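PDB 1HI9: D-aminopeptidase from Bacillus subtilis, which hydrolyses N-terminal residues from peptides containing D-amino acids, working as a two-zinc aminopeptidase inside the central chamber of a homodecamer. Local coordinates for residues Val121-Ile126 / Ser220-Asn225; Glu230-Met235 / Leu262-Leu267; Gly102-Ala107 / Val131-Leu136. All coordinates share one frame; numbering follows the deposited sequence.

Contact 1. Residues Val121-Ile126 / Ser220-Asn225; sequences VRHFYI and SIEFAN
Phe124 and Ile221 meet on the apolar face of two antiparallel strands, lying side by side and pointing the same way. The rim of the phenyl ring does the touching: Phe124 CE2 is 3.8 Å from Ile221 CG2, which sits at the ring edge near its plane. That same methyl leans over a face of the Phe223 ring, displaced toward its rim, while Val121 CG1 touches both Ile221 CG2 and Phe223 CE2, each at 4.0 Å. CG1 of Val121 lies beside its backbone N, and CG2 is left to approach a face of the Phe124 ring. Helix 254-268 covers this side through Met261, Met264 and Thr265.

The axes of strands 123-126 and 220-223 approach to 4.7 Å and run at 167°. Tyr125 and Ser220 form a hydrogen-bonded pair, with Tyr125 N 2.7 Å from Ser220 O, and Tyr125 CB and Ser220 CB pack at 3.4 Å on the other face. His123 and Glu222 form the next such pair, where Glu222 N donates to His123 O. One residue further the register slips: Arg122 and His123 both face Glu222, the signature of a classic beta bulge. Glu222 O accepts from Arg122 N at 2.7 Å and only weakly from His123 N.

The bulge turns Arg122 toward the partner strand. Its NE makes a salt bridge to Glu222 OE2 at 3.0 Å, nearly straight (163°) and in the guanidinium plane; the carboxylate is twisted just 24° from that plane. Extended from CG outward, Glu222 also passes beside the edge of the His123 ring, but ND1 makes no bond there and stays buried without a partner. Beyond the pair lies the second subunit, whose own Arg122 and Glu222 add weak, long ion pairs, and whose Phe223 packs on Arg122.

Contact 2. Residues Glu230-Met235 / Leu262-Leu267; sequences EWANLM and LVMTEL
Trp231 lays one face of its indole against the backbone of Leu267, whose carbonyl oxygen stands 3.2 Å above the ring plane, offset toward the rim. The nearest ring atom is Trp231 CG, 3.4 Å from Leu267 O, so the approach is to the five-membered side and its junction with the benzene ring. Farther out, Leu267 CD2 reaches Trp231 CE3 at 4.1 Å, the two side chains crossing at a slant. The other methyl, Leu267 CD1, turns to the helix end opposite and lies 3.6 Å from Trp231 O, also touching Ala232 CA and Met235 CB. An alanine in place of Trp231 would probably leave the Leu267 carbonyl and CD2 without the flat surface that now covers them.

Ala232 is where the backbones come nearest, its CA 4.5 Å from Met264 CA. The closeness is consistent with the small side chain of Ala232, whose CB fits against Met264 CB at 3.9 Å and against Met264 O. Met235 closes the end of the contact nearest Val263. Its CG is anti to the backbone N (chi1 -168°) and the chain runs straight until its last torsion (chi3 89°), where it turns and carries CE to Met264 CE, 3.6 Å away, while Met235 SD lies 3.5 Å from Val263 CG1. Both encounters cross at about a right angle.

A type I turn from Ala232 to Met235, closed by a bond from Met235 N to Ala232 O, directs the methionine back to the helix. All cross-contacts are packing. The contact joins the end of helix 226-232 to helix 254-268, packed against the five-stranded antiparallel sheet: Ala232 rests on Phe223 and Met264 on Leu219 and Ile221 of strand 218-223, while Met235 and Met264 share Phe249 of strand 246-250.

Contact 3. Residues Gly102-Ala107 / Val131-Leu136; sequences GYHARA and VGELGL. With ZN (zinc ion), chain F.
The two-zinc active site of this M55 peptidase takes two of its ligands from this contact, His104 and Glu133, which bind the same ion. His104 NE2 is 1.9 Å from zinc and Glu133 OE1 2.0 Å, with a water at 2.1 Å and Asp8, which both metal sites share, filling out the shell. Glu133 OE2 stays farther away, at 2.7 Å from zinc, and accepts a hydrogen bond from that water as well as one from Met117 N. This second oxygen lies in the plane of the imidazole at its edge, 3.1 Å from His104 CE1, while the carboxylate as a whole is turned 82° to the ring.

The first torsion of His104 (chi1 52°) swings the ring toward Glu133 and the metal, and the rotation of the ring is fixed by His104 ND1 donating to Ala105 O at 3.0 Å, nearly straight at 177°. That second-shell bond leaves NE2 aimed at the metal. His115, the active-site nucleophile, stacks its ring on that of His104.

Gly132, the N-cap of helix 133-143, lets the chains close up: Arg106 CB comes within 3.5 Å of Gly132 CA, where a side chain would collide. At the other end Tyr103 brings its ring edge to Leu134 CA, while its hydroxyl is held by Ser6 and Asn137.

Segment 102-107 leaves the end of strand 97-103 in the mixed sheet and passes the start of helix 133-143; helix 155-162 packs on Leu134, and strand 121-126 touches Arg106, Val131 and Leu136.

From the N terminus, the chain first enters contact 3 at 102-107, directly after strand 97-103, and then runs into strand 121-126, the first half of contact 1. Contact 3 closes at 131-136 before contact 1 finds its partner at 220-225, so the two cross along the sequence. They also touch in space: Phe124 O lies 3.0 Å from Val131 N, a probable hydrogen bond within the antiparallel sheet, between strands 121-126 and 129-131, just before the helix that carries Glu133. Contact 2 follows in series, closing the excursion from helix 226-232 to helix 254-268. It backs onto contact 1, with Phe223 CZ 3.8 Å from Ala232 CB, but does not touch contact 3.

Contact 1. Residues Val121-Ile126 / Ser220-Asn225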
loop_
_atom_site.group_PDB
_atom_site.type_symbol
_atom_site.label_atom_id
_atom_site.label_comp_id
_atom_site.label_asym_id
_atom_site.label_seq_id
_atom_site.Cartn_x
_atom_site.Cartn_y
_atom_site.Cartn_z
ATOM N N VAL A 121 -19.661 -8.264 23.319
ATOM C CA VAL A 121 -20.528 -8.638 24.427
ATOM C C VAL A 121 -20.504 -7.626 25.557
ATOM O O VAL A 121 -19.456 -7.052 25.889
ATOM C CB VAL A 121 -20.186 -10.024 25.025
ATOM C CG1 VAL A 121 -19.963 -11.041 23.922
ATOM C CG2 VAL A 121 -18.987 -9.919 25.931
ATOM N N ARG A 122 -21.671 -7.390 26.142
ATOM C CA ARG A 122 -21.767 -6.467 27.261
ATOM C C ARG A 122 -21.816 -7.241 28.560
ATOM O O ARG A 122 -21.211 -6.826 29.542
ATOM C CB ARG A 122 -23.003 -5.583 27.131
ATOM C CG ARG A 122 -22.738 -4.298 26.379
ATOM C CD ARG A 122 -23.991 -3.490 26.300
ATOM N NE ARG A 122 -24.559 -3.172 27.617
ATOM C CZ ARG A 122 -24.120 -2.203 28.413
ATOM N NH1 ARG A 122 -23.096 -1.447 28.041
ATOM N NH2 ARG A 122 -24.720 -1.971 29.567
ATOM N N HIS A 123 -22.534 -8.362 28.556
ATOM C CA HIS A 123 -22.647 -9.207 29.743
ATOM C C HIS A 123 -22.875 -10.677 29.399
ATOM O O HIS A 123 -23.495 -11.011 28.388
ATOM C CB HIS A 123 -23.821 -8.767 30.639
ATOM C CG HIS A 123 -23.645 -7.426 31.279
ATOM N ND1 HIS A 123 -24.395 -6.328 30.924
ATOM C CD2 HIS A 123 -22.792 -7.004 32.242
ATOM C CE1 HIS A 123 -24.011 -5.282 31.636
ATOM N NE2 HIS A 123 -23.039 -5.667 32.445
ATOM N N PHE A 124 -22.362 -11.542 30.262
ATOM C CA PHE A 124 -22.542 -12.980 30.160
ATOM C C PHE A 124 -23.387 -13.317 31.390
ATOM O O PHE A 124 -23.202 -12.721 32.456
ATOM C CB PHE A 124 -21.205 -13.714 30.275
ATOM C CG PHE A 124 -20.467 -13.866 28.972
ATOM C CD1 PHE A 124 -19.085 -14.088 28.964
ATOM C CD2 PHE A 124 -21.144 -13.822 27.761
ATOM C CE1 PHE A 124 -18.392 -14.253 27.768
ATOM C CE2 PHE A 124 -20.463 -13.987 26.566
ATOM C CZ PHE A 124 -19.084 -14.206 26.566
ATOM N N TYR A 125 -24.310 -14.263 31.257
ATOM C CA TYR A 125 -25.146 -14.665 32.381
ATOM C C TYR A 125 -25.283 -16.183 32.459
ATOM O O TYR A 125 -25.535 -16.870 31.461
ATOM C CB TYR A 125 -26.563 -14.075 32.273
ATOM C CG TYR A 125 -26.687 -12.573 32.407
ATOM C CD1 TYR A 125 -26.796 -11.759 31.280
ATOM C CD2 TYR A 125 -26.704 -11.969 33.665
ATOM C CE1 TYR A 125 -26.920 -10.379 31.400
ATOM C CE2 TYR A 125 -26.825 -10.591 33.800
ATOM C CZ TYR A 125 -26.934 -9.801 32.658
ATOM O OH TYR A 125 -27.071 -8.432 32.756
ATOM N N ILE A 126 -25.109 -16.697 33.665
ATOM C CA ILE A 126 -25.277 -18.111 33.925
ATOM C C ILE A 126 -26.369 -18.137 34.985
ATOM O O ILE A 126 -26.100 -17.907 36.165
ATOM C CB ILE A 126 -23.990 -18.757 34.465
ATOM C CG1 ILE A 126 -22.939 -18.809 33.363
ATOM C CG2 ILE A 126 -24.282 -20.184 34.932
ATOM C CD1 ILE A 126 -23.366 -19.653 32.158
ATOM N N SER A 220 -27.016 -16.592 28.971
ATOM C CA SER A 220 -27.586 -15.366 28.437
ATOM C C SER A 220 -26.419 -14.474 28.039
ATOM O O SER A 220 -25.453 -14.318 28.791
ATOM C CB SER A 220 -28.457 -14.651 29.480
ATOM O OG SER A 220 -29.726 -15.266 29.598
ATOM N N ILE A 221 -26.502 -13.911 26.843
ATOM C CA ILE A 221 -25.462 -13.030 26.362
ATOM C C ILE A 221 -26.101 -11.750 25.880
ATOM O O ILE A 221 -26.954 -11.768 24.999
ATOM C CB ILE A 221 -24.682 -13.640 25.179
ATOM C CG1 ILE A 221 -24.158 -15.022 25.555
ATOM C CG2 ILE A 221 -23.533 -12.709 24.784
ATOM C CD1 ILE A 221 -23.461 -15.727 24.446
ATOM N N GLU A 222 -25.707 -10.638 26.481
ATOM C CA GLU A 222 -26.227 -9.351 26.062
ATOM C C GLU A 222 -25.157 -8.742 25.163
ATOM O O GLU A 222 -24.019 -8.540 25.597
ATOM C CB GLU A 222 -26.460 -8.453 27.267
ATOM C CG GLU A 222 -27.143 -7.148 26.914
ATOM C CD GLU A 222 -27.317 -6.238 28.119
ATOM O OE1 GLU A 222 -27.902 -6.679 29.130
ATOM O OE2 GLU A 222 -26.865 -5.081 28.049
ATOM N N PHE A 223 -25.513 -8.462 23.914
ATOM C CA PHE A 223 -24.574 -7.880 22.961
ATOM C C PHE A 223 -24.708 -6.362 22.891
ATOM O O PHE A 223 -25.709 -5.790 23.329
ATOM C CB PHE A 223 -24.794 -8.493 21.572
ATOM C CG PHE A 223 -24.533 -9.971 21.520
ATOM C CD1 PHE A 223 -25.576 -10.882 21.666
ATOM C CD2 PHE A 223 -23.233 -10.457 21.355
ATOM C CE1 PHE A 223 -25.333 -12.260 21.651
ATOM C CE2 PHE A 223 -22.970 -11.835 21.340
ATOM C CZ PHE A 223 -24.024 -12.744 21.489
ATOM N N ALA A 224 -23.692 -5.710 22.334
ATOM C CA ALA A 224 -23.694 -4.256 22.223
ATOM C C ALA A 224 -24.801 -3.724 21.315
ATOM O O ALA A 224 -25.435 -2.719 21.647
ATOM C CB ALA A 224 -22.336 -3.773 21.733
ATOM N N ASN A 225 -25.028 -4.385 20.175
ATOM C CA ASN A 225 -26.074 -3.952 19.238
ATOM C C ASN A 225 -26.972 -5.110 18.813
ATOM O O ASN A 225 -26.662 -6.275 19.053
ATOM C CB ASN A 225 -25.468 -3.261 17.998
ATOM C CG ASN A 225 -24.603 -4.188 17.164
ATOM O OD1 ASN A 225 -23.377 -4.020 17.077
ATOM N ND2 ASN A 225 -25.233 -5.175 16.545
#

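Contact 2. Residues Glu230-Met235 / Leu262-Leu267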
loop_
_atom_site.group_PDB
_atom_site.type_symbol
_atom_site.label_atom_id
_atom_site.label_comp_id
_atom_site.label_asym_id
_atom_site.label_seq_id
_atom_site.Cartn_x
_atom_site.Cartn_y
_atom_site.Cartn_z
ATOM N N GLU A 230 -28.777 -10.776 16.387
ATOM C CA GLU A 230 -29.360 -11.522 15.268
ATOM C C GLU A 230 -28.424 -12.628 14.796
ATOM O O GLU A 230 -28.867 -13.736 14.523
ATOM C CB GLU A 230 -29.660 -10.592 14.091
ATOM C CG GLU A 230 -30.663 -9.496 14.402
ATOM C CD GLU A 230 -30.876 -8.534 13.246
ATOM O OE1 GLU A 230 -29.858 -8.046 12.678
ATOM O OE2 GLU A 230 -32.064 -8.254 12.917
ATOM N N TRP A 231 -27.133 -12.323 14.682
ATOM C CA TRP A 231 -26.161 -13.324 14.256
ATOM C C TRP A 231 -26.183 -14.530 15.200
ATOM O O TRP A 231 -26.311 -15.674 14.762
ATOM C CB TRP A 231 -24.745 -12.733 14.221
ATOM C CG TRP A 231 -24.280 -12.256 12.854
ATOM C CD1 TRP A 231 -24.129 -10.956 12.433
ATOM C CD2 TRP A 231 -23.856 -13.080 11.756
ATOM N NE1 TRP A 231 -23.632 -10.929 11.150
ATOM C CE2 TRP A 231 -23.454 -12.210 10.713
ATOM C CE3 TRP A 231 -23.775 -14.462 11.559
ATOM C CZ2 TRP A 231 -22.978 -12.688 9.484
ATOM C CZ3 TRP A 231 -23.299 -14.937 10.334
ATOM C CH2 TRP A 231 -22.903 -14.049 9.313
ATOM N N ALA A 232 -26.054 -14.271 16.497
ATOM C CA ALA A 232 -26.052 -15.347 17.485
ATOM C C ALA A 232 -27.377 -16.116 17.479
ATOM O O ALA A 232 -27.405 -17.342 17.641
ATOM C CB ALA A 232 -25.791 -14.780 18.881
ATOM N N ASN A 233 -28.470 -15.389 17.284
ATOM C CA ASN A 233 -29.790 -15.989 17.271
ATOM C C ASN A 233 -30.004 -16.934 16.087
ATOM O O ASN A 233 -31.080 -17.506 15.916
ATOM C CB ASN A 233 -30.853 -14.886 17.290
ATOM C CG ASN A 233 -32.244 -15.428 17.520
ATOM O OD1 ASN A 233 -32.436 -16.350 18.324
ATOM N ND2 ASN A 233 -33.227 -14.854 16.834
ATOM N N LEU A 234 -28.968 -17.099 15.276
ATOM C CA LEU A 234 -29.024 -17.992 14.128
ATOM C C LEU A 234 -28.774 -19.419 14.616
ATOM O O LEU A 234 -29.236 -20.383 14.015
ATOM C CB LEU A 234 -27.944 -17.611 13.121
ATOM C CG LEU A 234 -28.333 -17.086 11.743
ATOM C CD1 LEU A 234 -29.545 -16.176 11.809
ATOM C CD2 LEU A 234 -27.131 -16.354 11.170
ATOM N N MET A 235 -28.035 -19.548 15.712
ATOM C CA MET A 235 -27.726 -20.862 16.254
ATOM C C MET A 235 -28.971 -21.550 16.795
ATOM O O MET A 235 -29.740 -20.960 17.555
ATOM C CB MET A 235 -26.692 -20.751 17.367
ATOM C CG MET A 235 -26.110 -22.086 17.782
ATOM S SD MET A 235 -24.875 -21.935 19.074
ATOM C CE MET A 235 -25.931 -22.049 20.552
ATOM N N LEU A 262 -18.947 -19.926 22.856
ATOM C CA LEU A 262 -17.929 -19.832 21.815
ATOM C C LEU A 262 -18.535 -19.585 20.445
ATOM O O LEU A 262 -18.094 -18.699 19.709
ATOM C CB LEU A 262 -17.095 -21.107 21.787
ATOM C CG LEU A 262 -16.240 -21.347 23.040
ATOM C CD1 LEU A 262 -15.531 -22.687 22.920
ATOM C CD2 LEU A 262 -15.220 -20.215 23.197
ATOM N N VAL A 263 -19.543 -20.374 20.096
ATOM C CA VAL A 263 -20.216 -20.235 18.812
ATOM C C VAL A 263 -20.983 -18.917 18.674
ATOM O O VAL A 263 -20.828 -18.219 17.672
ATOM C CB VAL A 263 -21.181 -21.412 18.576
ATOM C CG1 VAL A 263 -21.964 -21.200 17.289
ATOM C CG2 VAL A 263 -20.383 -22.703 18.495
ATOM N N MET A 264 -21.811 -18.588 19.667
ATOM C CA MET A 264 -22.588 -17.353 19.648
ATOM C C MET A 264 -21.712 -16.111 19.550
ATOM O O MET A 264 -22.044 -15.183 18.818
ATOM C CB MET A 264 -23.474 -17.253 20.894
ATOM C CG MET A 264 -24.746 -18.106 20.838
ATOM S SD MET A 264 -25.685 -18.072 22.424
ATOM C CE MET A 264 -25.170 -19.565 23.070
ATOM N N THR A 265 -20.602 -16.075 20.283
ATOM C CA THR A 265 -19.728 -14.913 20.202
ATOM C C THR A 265 -19.002 -14.908 18.852
ATOM O O THR A 265 -18.765 -13.850 18.264
ATOM C CB THR A 265 -18.687 -14.893 21.365
ATOM O OG1 THR A 265 -17.924 -16.118 21.385
ATOM C CG2 THR A 265 -19.396 -14.720 22.689
ATOM N N GLU A 266 -18.654 -16.097 18.364
ATOM C CA GLU A 266 -17.974 -16.208 17.076
ATOM C C GLU A 266 -18.883 -15.645 15.969
ATOM O O GLU A 266 -18.425 -14.961 15.051
ATOM C CB GLU A 266 -17.635 -17.672 16.767
ATOM C CG GLU A 266 -16.756 -17.840 15.544
ATOM C CD GLU A 266 -15.366 -17.256 15.753
ATOM O OE1 GLU A 266 -14.705 -16.928 14.757
ATOM O OE2 GLU A 266 -14.924 -17.128 16.915
ATOM N N LEU A 267 -20.174 -15.936 16.064
ATOM C CA LEU A 267 -21.127 -15.441 15.085
ATOM C C LEU A 267 -21.273 -13.934 15.215
ATOM O O LEU A 267 -21.331 -13.207 14.216
ATOM C CB LEU A 267 -22.491 -16.093 15.289
ATOM C CG LEU A 267 -22.573 -17.596 15.003
ATOM C CD1 LEU A 267 -23.859 -18.167 15.559
ATOM C CD2 LEU A 267 -22.479 -17.832 13.502
#

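Contact 3. Residues Gly102-Ala107 / Val131-Leu136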
loop_
_atom_site.group_PDB
_atom_site.type_symbol
_atom_site.label_atom_id
_atom_site.label_comp_id
_atom_site.label_asym_id
_atom_site.label_seq_id
_atom_site.Cartn_x
_atom_site.Cartn_y
_atom_site.Cartn_z
ATOM N N GLY A 102 -3.033 -13.107 34.515
ATOM C CA GLY A 102 -3.213 -12.056 33.536
ATOM C C GLY A 102 -4.659 -11.803 33.172
ATOM O O GLY A 102 -4.962 -11.396 32.047
ATOM N N TYR A 103 -5.562 -12.050 34.117
ATOM C CA TYR A 103 -6.971 -11.818 33.860
ATOM C C TYR A 103 -7.357 -10.350 33.977
ATOM O O TYR A 103 -6.627 -9.526 34.538
ATOM C CB TYR A 103 -7.822 -12.682 34.788
ATOM C CG TYR A 103 -8.107 -14.055 34.205
ATOM C CD1 TYR A 103 -7.080 -14.839 33.683
ATOM C CD2 TYR A 103 -9.399 -14.554 34.154
ATOM C CE1 TYR A 103 -7.343 -16.089 33.117
ATOM C CE2 TYR A 103 -9.671 -15.801 33.595
ATOM C CZ TYR A 103 -8.646 -16.559 33.078
ATOM O OH TYR A 103 -8.936 -17.773 32.510
ATOM N N HIS A 104 -8.522 -10.036 33.428
ATOM C CA HIS A 104 -9.035 -8.668 33.414
ATOM C C HIS A 104 -10.496 -8.647 33.811
ATOM O O HIS A 104 -11.126 -9.686 33.908
ATOM C CB HIS A 104 -8.877 -8.085 32.003
ATOM C CG HIS A 104 -9.463 -8.959 30.937
ATOM N ND1 HIS A 104 -10.816 -9.033 30.690
ATOM C CD2 HIS A 104 -8.879 -9.842 30.091
ATOM C CE1 HIS A 104 -11.045 -9.919 29.737
ATOM N NE2 HIS A 104 -9.885 -10.424 29.358
ATOM N N ALA A 105 -11.018 -7.443 34.020
ATOM C CA ALA A 105 -12.402 -7.251 34.406
ATOM C C ALA A 105 -13.343 -7.599 33.260
ATOM O O ALA A 105 -12.974 -7.500 32.074
ATOM C CB ALA A 105 -12.612 -5.821 34.830
ATOM N N ARG A 106 -14.561 -8.005 33.618
ATOM C CA ARG A 106 -15.577 -8.361 32.623
ATOM C C ARG A 106 -16.078 -7.093 31.935
ATOM O O ARG A 106 -15.888 -5.985 32.438
ATOM C CB ARG A 106 -16.741 -9.122 33.287
ATOM C CG ARG A 106 -17.506 -8.367 34.401
ATOM C CD ARG A 106 -18.538 -9.282 35.067
ATOM N NE ARG A 106 -19.180 -8.707 36.255
ATOM C CZ ARG A 106 -20.270 -7.944 36.237
ATOM N NH1 ARG A 106 -20.870 -7.642 35.091
ATOM N NH2 ARG A 106 -20.757 -7.487 37.380
ATOM N N ALA A 107 -16.708 -7.260 30.783
ATOM C CA ALA A 107 -17.226 -6.139 30.000
ATOM C C ALA A 107 -18.179 -5.230 30.768
ATOM O O ALA A 107 -18.846 -5.663 31.706
ATOM C CB ALA A 107 -17.929 -6.672 28.758
ATOM N N VAL A 131 -21.435 -12.593 34.888
ATOM C CA VAL A 131 -20.069 -13.120 34.868
ATOM C C VAL A 131 -19.334 -12.748 33.578
ATOM O O VAL A 131 -19.942 -12.404 32.559
ATOM C CB VAL A 131 -20.029 -14.659 35.000
ATOM C CG1 VAL A 131 -20.628 -15.083 36.327
ATOM C CG2 VAL A 131 -20.776 -15.313 33.831
ATOM N N GLY A 132 -18.012 -12.809 33.641
ATOM C CA GLY A 132 -17.199 -12.524 32.477
ATOM C C GLY A 132 -16.395 -13.776 32.214
ATOM O O GLY A 132 -16.807 -14.874 32.605
ATOM N N GLU A 133 -15.252 -13.622 31.557
ATOM C CA GLU A 133 -14.382 -14.761 31.273
ATOM C C GLU A 133 -14.035 -15.471 32.578
ATOM O O GLU A 133 -14.064 -16.699 32.668
ATOM C CB GLU A 133 -13.091 -14.282 30.597
ATOM C CG GLU A 133 -13.271 -13.845 29.157
ATOM C CD GLU A 133 -12.089 -13.062 28.626
ATOM O OE1 GLU A 133 -10.935 -13.443 28.918
ATOM O OE2 GLU A 133 -12.310 -12.066 27.908
ATOM N N LEU A 134 -13.711 -14.675 33.590
ATOM C CA LEU A 134 -13.341 -15.198 34.894
ATOM C C LEU A 134 -14.421 -16.121 35.445
ATOM O O LEU A 134 -14.138 -17.251 35.845
ATOM C CB LEU A 134 -13.098 -14.035 35.846
ATOM C CG LEU A 134 -12.315 -14.348 37.107
ATOM C CD1 LEU A 134 -11.721 -13.052 37.653
ATOM C CD2 LEU A 134 -13.219 -15.020 38.116
ATOM N N GLY A 135 -15.657 -15.636 35.438
ATOM C CA GLY A 135 -16.768 -16.408 35.950
ATOM C C GLY A 135 -17.043 -17.650 35.143
ATOM O O GLY A 135 -17.149 -18.734 35.709
ATOM N N LEU A 136 -17.166 -17.509 33.828
ATOM C CA LEU A 136 -17.426 -18.672 32.993
ATOM C C LEU A 136 -16.346 -19.736 33.171
ATOM O O LEU A 136 -16.658 -20.920 33.287
ATOM C CB LEU A 136 -17.505 -18.283 31.516
ATOM C CG LEU A 136 -18.783 -17.614 31.014
ATOM C CD1 LEU A 136 -18.666 -17.393 29.494
ATOM C CD2 LEU A 136 -19.998 -18.481 31.325
HETATM ZN ZN ZN F . -9.644 -12.047 28.384
HETATM O O HOH W 1 -9.797 -12.144 26.291
#